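Local coordinates for SusD superfamily protein (PDB 3NQP) that probably binds glycans at the outer membrane of Bacteroides fragilis, as a SusD-family lipoprotein that would work beside a TonB-dependent transporter, at residues G47-G51 and G52-T56; H440-D443 and K444-Q448; E449-R452 and W453-R457. One frame throughout, in Å; residues are numbered along the deposited sequence.

Contact 1: residues G47-G51 and G52-T56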
loop_
_atom_site.group_PDB
_atom_site.type_symbol
_atom_site.label_atom_id
_atom_site.label_comp_id
_atom_site.label_asym_id
_atom_site.label_seq_id
_atom_site.Cartn_x
_atom_site.Cartn_y
_atom_site.Cartn_z
ATOM N N GLY A 47 -5.445 0.925 -1.534
ATOM C CA GLY A 47 -4.843 0.886 -0.208
ATOM C C GLY A 47 -5.175 2.062 0.685
ATOM O O GLY A 47 -5.242 1.888 1.902
ATOM N N GLU A 48 -5.321 3.262 0.111
ATOM C CA GLU A 48 -5.437 4.499 0.945
ATOM C C GLU A 48 -6.832 5.103 0.989
ATOM O O GLU A 48 -7.304 5.492 2.048
ATOM C CB GLU A 48 -4.554 5.639 0.395
ATOM C CG GLU A 48 -3.128 5.505 0.558
ATOM C CD GLU A 48 -2.602 5.793 1.937
ATOM O OE1 GLU A 48 -3.156 6.604 2.714
ATOM O OE2 GLU A 48 -1.546 5.227 2.197
ATOM N N LEU A 49 -7.470 5.245 -0.179
ATOM C CA LEU A 49 -8.597 6.193 -0.261
ATOM C C LEU A 49 -9.792 5.918 0.637
ATOM O O LEU A 49 -10.438 6.854 1.084
ATOM C CB LEU A 49 -9.072 6.392 -1.693
ATOM C CG LEU A 49 -8.147 7.100 -2.700
ATOM C CD1 LEU A 49 -8.889 7.193 -4.046
ATOM C CD2 LEU A 49 -7.598 8.491 -2.233
ATOM N N ARG A 50 -10.141 4.657 0.837
ATOM C CA ARG A 50 -11.286 4.309 1.698
ATOM C C ARG A 50 -10.934 4.337 3.190
ATOM O O ARG A 50 -11.771 3.996 4.029
ATOM C CB ARG A 50 -11.825 2.928 1.317
ATOM C CG ARG A 50 -12.476 2.896 -0.040
ATOM C CD ARG A 50 -13.173 1.533 -0.273
ATOM N NE ARG A 50 -14.383 1.455 0.552
ATOM C CZ ARG A 50 -15.293 0.493 0.554
ATOM N NH1 ARG A 50 -15.174 -0.586 -0.202
ATOM N NH2 ARG A 50 -16.347 0.618 1.352
ATOM N N GLY A 51 -9.695 4.716 3.500
ATOM C CA GLY A 51 -9.182 4.709 4.877
ATOM C C GLY A 51 -9.725 5.720 5.884
ATOM O O GLY A 51 -9.291 5.695 7.002
ATOM N N GLY A 52 -10.653 6.609 5.515
ATOM C CA GLY A 52 -11.340 7.436 6.514
ATOM C C GLY A 52 -10.562 8.672 6.914
ATOM O O GLY A 52 -10.879 9.321 7.908
ATOM N N ARG A 53 -9.530 9.011 6.169
ATOM C CA ARG A 53 -8.740 10.188 6.535
ATOM C C ARG A 53 -8.453 11.189 5.439
ATOM O O ARG A 53 -7.587 12.088 5.610
ATOM C CB ARG A 53 -7.440 9.774 7.223
ATOM C CG ARG A 53 -6.624 8.775 6.506
ATOM C CD ARG A 53 -5.365 8.430 7.385
ATOM N NE ARG A 53 -4.480 7.613 6.595
ATOM C CZ ARG A 53 -3.271 7.190 6.943
ATOM N NH1 ARG A 53 -2.745 7.506 8.118
ATOM N NH2 ARG A 53 -2.586 6.410 6.086
ATOM N N PHE A 54 -9.211 11.104 4.343
ATOM C CA PHE A 54 -9.110 12.053 3.254
ATOM C C PHE A 54 -10.258 13.073 3.356
ATOM O O PHE A 54 -11.299 12.771 3.894
ATOM C CB PHE A 54 -9.160 11.312 1.929
ATOM C CG PHE A 54 -7.838 10.721 1.525
ATOM C CD1 PHE A 54 -6.898 11.473 0.879
ATOM C CD2 PHE A 54 -7.516 9.453 1.864
ATOM C CE1 PHE A 54 -5.672 10.951 0.534
ATOM C CE2 PHE A 54 -6.294 8.917 1.527
ATOM C CZ PHE A 54 -5.365 9.674 0.872
ATOM N N ILE A 55 -10.026 14.305 2.931
ATOM C CA ILE A 55 -11.116 15.254 2.865
ATOM C C ILE A 55 -11.829 15.094 1.503
ATOM O O ILE A 55 -11.277 14.500 0.560
ATOM C CB ILE A 55 -10.633 16.687 3.082
ATOM C CG1 ILE A 55 -9.742 17.150 1.941
ATOM C CG2 ILE A 55 -9.882 16.847 4.420
ATOM C CD1 ILE A 55 -10.355 18.236 1.139
ATOM N N THR A 56 -13.029 15.662 1.408
ATOM C CA THR A 56 -13.734 15.780 0.132
ATOM C C THR A 56 -14.191 17.224 -0.045
ATOM O O THR A 56 -14.022 18.043 0.853
ATOM C CB THR A 56 -14.965 14.817 0.044
ATOM O OG1 THR A 56 -15.878 15.143 1.080
ATOM C CG2 THR A 56 -14.522 13.392 0.213
HETATM O O HOH W 1 -5.527 6.322 4.027
HETATM O O HOH W 2 -12.385 7.346 3.271
#
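Glu48 OE1 is gripped from three directions: by a water at 2.7 Å that donates to OE1, by the hydroxyl of Tyr319, and by Arg53, whose NH2 reaches OE1 at 3.4 Å in a weak hydrogen bond within a salt bridge. The carboxylate and guanidinium planes are nearly parallel, 8° apart, and OE1 approaches the guanidinium at its edge. The same water donates to Glu48 O (2.8 Å) and accepts from Arg53 NE (3.1 Å). Arg53 gets there with CG lodged between its backbone N and carbonyl carbon (chi1 52°) and an extended chain beyond. Its NH1 is taken by Asp443 O.

Phe54 folds back over the turn. Leu49 CD2 stands over the centre of one ring face, 4.0 Å from the ring centroid and 9° off the normal, a CH-pi contact, while Glu48 O comes to the ring edge at 3.6 Å from CE2. A second water links Leu49 O to Gly52 N. The backbone bond from Gly51 N to Glu48 O, 2.9 Å long, closes a type I beta turn. Followed by Gly52 at positive phi, this turn takes the chain out of helix 39-48 into the loop leading to helix 68-71.

Contact 2: residues H440-D443 and K444-Q448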
loop_
_atom_site.group_PDB
_atom_site.type_symbol
_atom_site.label_atom_id
_atom_site.label_comp_id
_atom_site.label_asym_id
_atom_site.label_seq_id
_atom_site.Cartn_x
_atom_site.Cartn_y
_atom_site.Cartn_z
ATOM N N HIS A 440 -2.274 2.554 14.744
ATOM C CA HIS A 440 -1.918 3.973 14.780
ATOM C C HIS A 440 -0.440 4.178 14.438
ATOM O O HIS A 440 -0.093 5.202 13.924
ATOM C CB HIS A 440 -2.289 4.610 16.117
ATOM C CG HIS A 440 -3.772 4.747 16.334
ATOM N ND1 HIS A 440 -4.342 4.802 17.594
ATOM C CD2 HIS A 440 -4.802 4.794 15.452
ATOM C CE1 HIS A 440 -5.657 4.901 17.465
ATOM N NE2 HIS A 440 -5.962 4.908 16.181
ATOM N N GLU A 441 0.400 3.166 14.685
ATOM C CA GLU A 441 1.779 3.214 14.224
ATOM C C GLU A 441 1.873 3.037 12.704
ATOM O O GLU A 441 2.640 3.705 12.055
ATOM C CB GLU A 441 2.629 2.167 14.962
ATOM C CG GLU A 441 4.117 2.556 15.053
ATOM C CD GLU A 441 4.356 3.851 15.763
ATOM O OE1 GLU A 441 3.658 4.116 16.763
ATOM O OE2 GLU A 441 5.208 4.614 15.284
ATOM N N LYS A 442 1.111 2.102 12.143
ATOM C CA LYS A 442 0.977 1.997 10.681
ATOM C C LYS A 442 0.420 3.289 10.065
ATOM O O LYS A 442 0.861 3.692 9.002
ATOM C CB LYS A 442 0.094 0.806 10.302
ATOM C CG LYS A 442 0.807 -0.525 10.489
ATOM C CD LYS A 442 0.106 -1.721 9.775
ATOM C CE LYS A 442 0.380 -1.654 8.259
ATOM N NZ LYS A 442 -0.212 -2.862 7.544
ATOM N N ASP A 443 -0.524 3.930 10.749
ATOM C CA ASP A 443 -1.134 5.167 10.259
ATOM C C ASP A 443 -0.101 6.268 10.100
ATOM O O ASP A 443 -0.196 7.079 9.198
ATOM C CB ASP A 443 -2.208 5.681 11.249
ATOM C CG ASP A 443 -3.516 4.925 11.157
ATOM O OD1 ASP A 443 -3.693 4.119 10.198
ATOM O OD2 ASP A 443 -4.342 5.113 12.094
ATOM N N LYS A 444 0.838 6.328 11.033
ATOM C CA LYS A 444 1.938 7.275 10.976
ATOM C C LYS A 444 3.075 6.881 10.036
ATOM O O LYS A 444 3.666 7.757 9.362
ATOM C CB LYS A 444 2.510 7.489 12.348
ATOM C CG LYS A 444 1.637 8.266 13.284
ATOM C CD LYS A 444 2.301 8.260 14.665
ATOM C CE LYS A 444 1.348 8.796 15.687
ATOM N NZ LYS A 444 2.011 8.975 16.985
ATOM N N GLU A 445 3.405 5.581 10.019
ATOM C CA GLU A 445 4.590 5.082 9.311
ATOM C C GLU A 445 4.355 5.043 7.790
ATOM O O GLU A 445 5.279 5.291 6.997
ATOM C CB GLU A 445 4.970 3.689 9.826
ATOM C CG GLU A 445 6.246 3.054 9.299
ATOM C CD GLU A 445 7.515 3.830 9.685
ATOM O OE1 GLU A 445 7.489 4.601 10.653
ATOM O OE2 GLU A 445 8.524 3.656 9.010
ATOM N N PHE A 446 3.129 4.728 7.402
ATOM C CA PHE A 446 2.808 4.353 6.025
ATOM C C PHE A 446 1.812 5.278 5.281
ATOM O O PHE A 446 1.065 4.856 4.403
ATOM C CB PHE A 446 2.278 2.939 6.021
ATOM C CG PHE A 446 3.241 1.943 6.477
ATOM C CD1 PHE A 446 4.413 1.709 5.762
ATOM C CD2 PHE A 446 3.015 1.204 7.640
ATOM C CE1 PHE A 446 5.330 0.787 6.213
ATOM C CE2 PHE A 446 3.935 0.270 8.066
ATOM C CZ PHE A 446 5.096 0.073 7.350
ATOM N N ILE A 447 1.845 6.545 5.619
ATOM C CA ILE A 447 1.138 7.567 4.843
ATOM C C ILE A 447 1.575 7.469 3.382
ATOM O O ILE A 447 2.763 7.506 3.073
ATOM C CB ILE A 447 1.371 8.983 5.428
ATOM C CG1 ILE A 447 0.607 9.115 6.767
ATOM C CG2 ILE A 447 0.869 10.080 4.439
ATOM C CD1 ILE A 447 0.823 10.395 7.509
ATOM N N GLN A 448 0.588 7.289 2.501
ATOM C CA GLN A 448 0.786 7.260 1.078
ATOM C C GLN A 448 1.467 5.961 0.619
ATOM O O GLN A 448 2.042 5.938 -0.443
ATOM C CB GLN A 448 1.574 8.484 0.597
ATOM C CG GLN A 448 1.282 8.859 -0.835
ATOM C CD GLN A 448 2.131 10.005 -1.307
ATOM O OE1 GLN A 448 3.352 9.882 -1.399
ATOM N NE2 GLN A 448 1.477 11.123 -1.659
HETATM O O HOH W 3 3.899 6.682 17.434
#
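His440 to Glu445 form the last turns of helix 431-445, and three successive i to i+4 bonds carry the evidence: Lys444 N to His440 O at 3.2 Å, Glu445 N to Glu441 O at 2.9 Å, and Phe446 N to Lys442 O at 3.0 Å. The first is the longest, and its donor stands 38° out of the carbonyl plane. Phe446 is the first residue to leave helical phi/psi, yet its N-H still closes the last of these bonds.

Among the side chains, Lys442 crosses the Phe446 ring at a slant. Its CB meets the ring edge in the ring plane, and CE comes within 3.9 Å of CD2; a bend at chi3 (76°) keeps the aliphatic chain beside the ring before NZ goes on to Asp455 and Gln451. From Glu445, CG sits over the centre of one face of the same ring, 3.7 Å above its plane. Lys444 runs out extended, its CG 3.6 Å from His440 O, and a water donating to Glu441 OE1 (2.7 Å) accepts from Lys444 NZ. Past the helix end, Ile447 CG1 packs at 3.3 Å from Asp443 O.

Arg333 pairs with both Glu441 and Glu445, tying two successive turns to helix 333-337. Glu441 and Glu445 also pack on Val409 of helix 399-414, while Phe446 and Lys442 rest on Leu387 of helix 382-396. Arg381, from strand 377-381, forms a salt bridge with Glu445.

Contact 3: residues E449-R452 and W453-R457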
loop_
_atom_site.group_PDB
_atom_site.type_symbol
_atom_site.label_atom_id
_atom_site.label_comp_id
_atom_site.label_asym_id
_atom_site.label_seq_id
_atom_site.Cartn_x
_atom_site.Cartn_y
_atom_site.Cartn_z
ATOM N N GLU A 449 1.382 4.918 1.455
ATOM C CA GLU A 449 1.990 3.600 1.210
ATOM C C GLU A 449 0.948 2.466 1.293
ATOM O O GLU A 449 1.297 1.291 1.328
ATOM C CB GLU A 449 3.160 3.381 2.162
ATOM C CG GLU A 449 4.427 4.113 1.801
ATOM C CD GLU A 449 5.530 3.773 2.755
ATOM O OE1 GLU A 449 5.580 4.439 3.848
ATOM O OE2 GLU A 449 6.317 2.825 2.437
ATOM N N GLY A 450 -0.333 2.821 1.225
ATOM C CA GLY A 450 -1.367 1.877 0.801
ATOM C C GLY A 450 -1.789 0.815 1.813
ATOM O O GLY A 450 -2.148 -0.305 1.430
ATOM N N GLN A 451 -1.736 1.146 3.098
ATOM C CA GLN A 451 -2.096 0.175 4.111
ATOM C C GLN A 451 -3.466 0.342 4.818
ATOM O O GLN A 451 -4.094 -0.670 5.231
ATOM C CB GLN A 451 -1.022 0.147 5.181
ATOM C CG GLN A 451 0.387 -0.194 4.674
ATOM C CD GLN A 451 0.476 -1.565 4.092
ATOM O OE1 GLN A 451 0.221 -2.574 4.763
ATOM N NE2 GLN A 451 0.807 -1.627 2.798
ATOM N N ARG A 452 -3.895 1.582 5.019
ATOM C CA ARG A 452 -4.959 1.801 5.984
ATOM C C ARG A 452 -6.280 1.095 5.658
ATOM O O ARG A 452 -6.939 0.543 6.565
ATOM C CB ARG A 452 -5.232 3.278 6.263
ATOM C CG ARG A 452 -6.144 3.419 7.503
ATOM C CD ARG A 452 -6.200 4.854 8.048
ATOM N NE ARG A 452 -6.238 4.819 9.497
ATOM C CZ ARG A 452 -7.310 4.905 10.269
ATOM N NH1 ARG A 452 -8.517 5.173 9.778
ATOM N NH2 ARG A 452 -7.143 4.809 11.576
ATOM N N TRP A 453 -6.670 1.076 4.402
ATOM C CA TRP A 453 -7.944 0.393 4.065
ATOM C C TRP A 453 -7.807 -1.065 4.448
ATOM O O TRP A 453 -8.719 -1.653 5.030
ATOM C CB TRP A 453 -8.311 0.524 2.570
ATOM C CG TRP A 453 -9.557 -0.324 2.173
ATOM C CD1 TRP A 453 -9.597 -1.284 1.256
ATOM C CD2 TRP A 453 -10.868 -0.252 2.756
ATOM N NE1 TRP A 453 -10.857 -1.860 1.205
ATOM C CE2 TRP A 453 -11.662 -1.218 2.106
ATOM C CE3 TRP A 453 -11.451 0.552 3.737
ATOM C CZ2 TRP A 453 -12.980 -1.413 2.419
ATOM C CZ3 TRP A 453 -12.770 0.350 4.049
ATOM C CH2 TRP A 453 -13.521 -0.615 3.378
ATOM N N TRP A 454 -6.650 -1.658 4.114
ATOM C CA TRP A 454 -6.436 -3.081 4.430
ATOM C C TRP A 454 -6.426 -3.322 5.959
ATOM O O TRP A 454 -7.067 -4.259 6.472
ATOM C CB TRP A 454 -5.180 -3.611 3.739
ATOM C CG TRP A 454 -5.175 -3.429 2.226
ATOM C CD1 TRP A 454 -4.127 -3.039 1.453
ATOM C CD2 TRP A 454 -6.245 -3.729 1.326
ATOM N NE1 TRP A 454 -4.498 -3.046 0.117
ATOM C CE2 TRP A 454 -5.794 -3.467 0.029
ATOM C CE3 TRP A 454 -7.546 -4.196 1.498
ATOM C CZ2 TRP A 454 -6.598 -3.641 -1.085
ATOM C CZ3 TRP A 454 -8.352 -4.355 0.372
ATOM C CH2 TRP A 454 -7.867 -4.076 -0.884
ATOM N N ASP A 455 -5.733 -2.452 6.673
ATOM C CA ASP A 455 -5.681 -2.510 8.145
ATOM C C ASP A 455 -7.079 -2.459 8.786
ATOM O O ASP A 455 -7.328 -3.204 9.737
ATOM C CB ASP A 455 -4.802 -1.380 8.687
ATOM C CG ASP A 455 -3.338 -1.516 8.269
ATOM O OD1 ASP A 455 -2.897 -2.609 7.871
ATOM O OD2 ASP A 455 -2.607 -0.497 8.315
ATOM N N LEU A 456 -7.971 -1.602 8.239
ATOM C CA LEU A 456 -9.341 -1.478 8.728
ATOM C C LEU A 456 -10.178 -2.702 8.441
ATOM O O LEU A 456 -11.035 -3.076 9.261
ATOM C CB LEU A 456 -10.043 -0.256 8.144
ATOM C CG LEU A 456 -9.453 1.092 8.596
ATOM C CD1 LEU A 456 -10.023 2.201 7.645
ATOM C CD2 LEU A 456 -9.796 1.402 10.081
ATOM N N ARG A 457 -9.949 -3.338 7.295
ATOM C CA ARG A 457 -10.645 -4.593 6.977
ATOM C C ARG A 457 -10.180 -5.744 7.884
ATOM O O ARG A 457 -10.967 -6.599 8.254
ATOM C CB ARG A 457 -10.368 -5.033 5.523
ATOM C CG ARG A 457 -11.056 -4.204 4.442
ATOM C CD ARG A 457 -12.488 -4.552 4.163
ATOM N NE ARG A 457 -12.770 -5.999 4.085
ATOM C CZ ARG A 457 -12.498 -6.794 3.067
ATOM N NH1 ARG A 457 -11.916 -6.338 1.996
ATOM N NH2 ARG A 457 -12.808 -8.069 3.133
#
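Gly450 O lies 3.4 Å from Trp454 CD1, approaching the indole obliquely, and the glycine's positive phi turns the chain toward helix 452-458. Next comes Gln451, whose chain, bent at chi2, lets NE2 reach back to Glu449 O in a weak but nearly straight bond (3.3 Å, 173°), while Gln451 OE1 accepts from Lys442 NZ. Gln451 O starts the helical bonding: Asp455 N reaches it at 2.8 Å with an N-H...O angle of 169°, nearly along the C=O axis. The Asp455 carboxylate folds back beside the same residue, OD2 lying 3.6 Å from Gln451 CB.

At Arg452 the carbonyl accepts from Leu456 N at 2.9 Å. Its side chain, with CG anti to the backbone N (chi1 -168°), runs out past Leu456, whose CD2 covers one guanidinium face at 4.0 Å from NH1. NE pairs with Asp443, and NH1 donates to Gly51 O and Gly474 O.

The chemistry thus divides: main-chain bonds build the first helical turn, while the buried charge of Arg452 is compensated by its salt bridge and carbonyl partners. Lys442 and Arg458 would be expected to keep Asp455 ionised.

Overall arrangement
Contacts 2 and 3 follow each other along the chain, their centres about 9 Å apart, and two salt bridges join helix 431-445 to helix 452-458: Lys442 NZ to Asp455 OD1 and Asp443 OD1 to Arg452 NE, both at 2.7 Å. Contact 1, from a distant part of the sequence, lies against both, its centre about 10 Å from that of contact 3 and about 13 Å from that of contact 2. Arg53 NH1 meets Asp443 O at 2.8 Å, and Glu48 OE2 meets Gly450 N at 2.9 Å; both are probable hydrogen bonds. Residues 47-56 therefore join the 440-457 region through charged and backbone groups. Together the three contacts form one buried cluster.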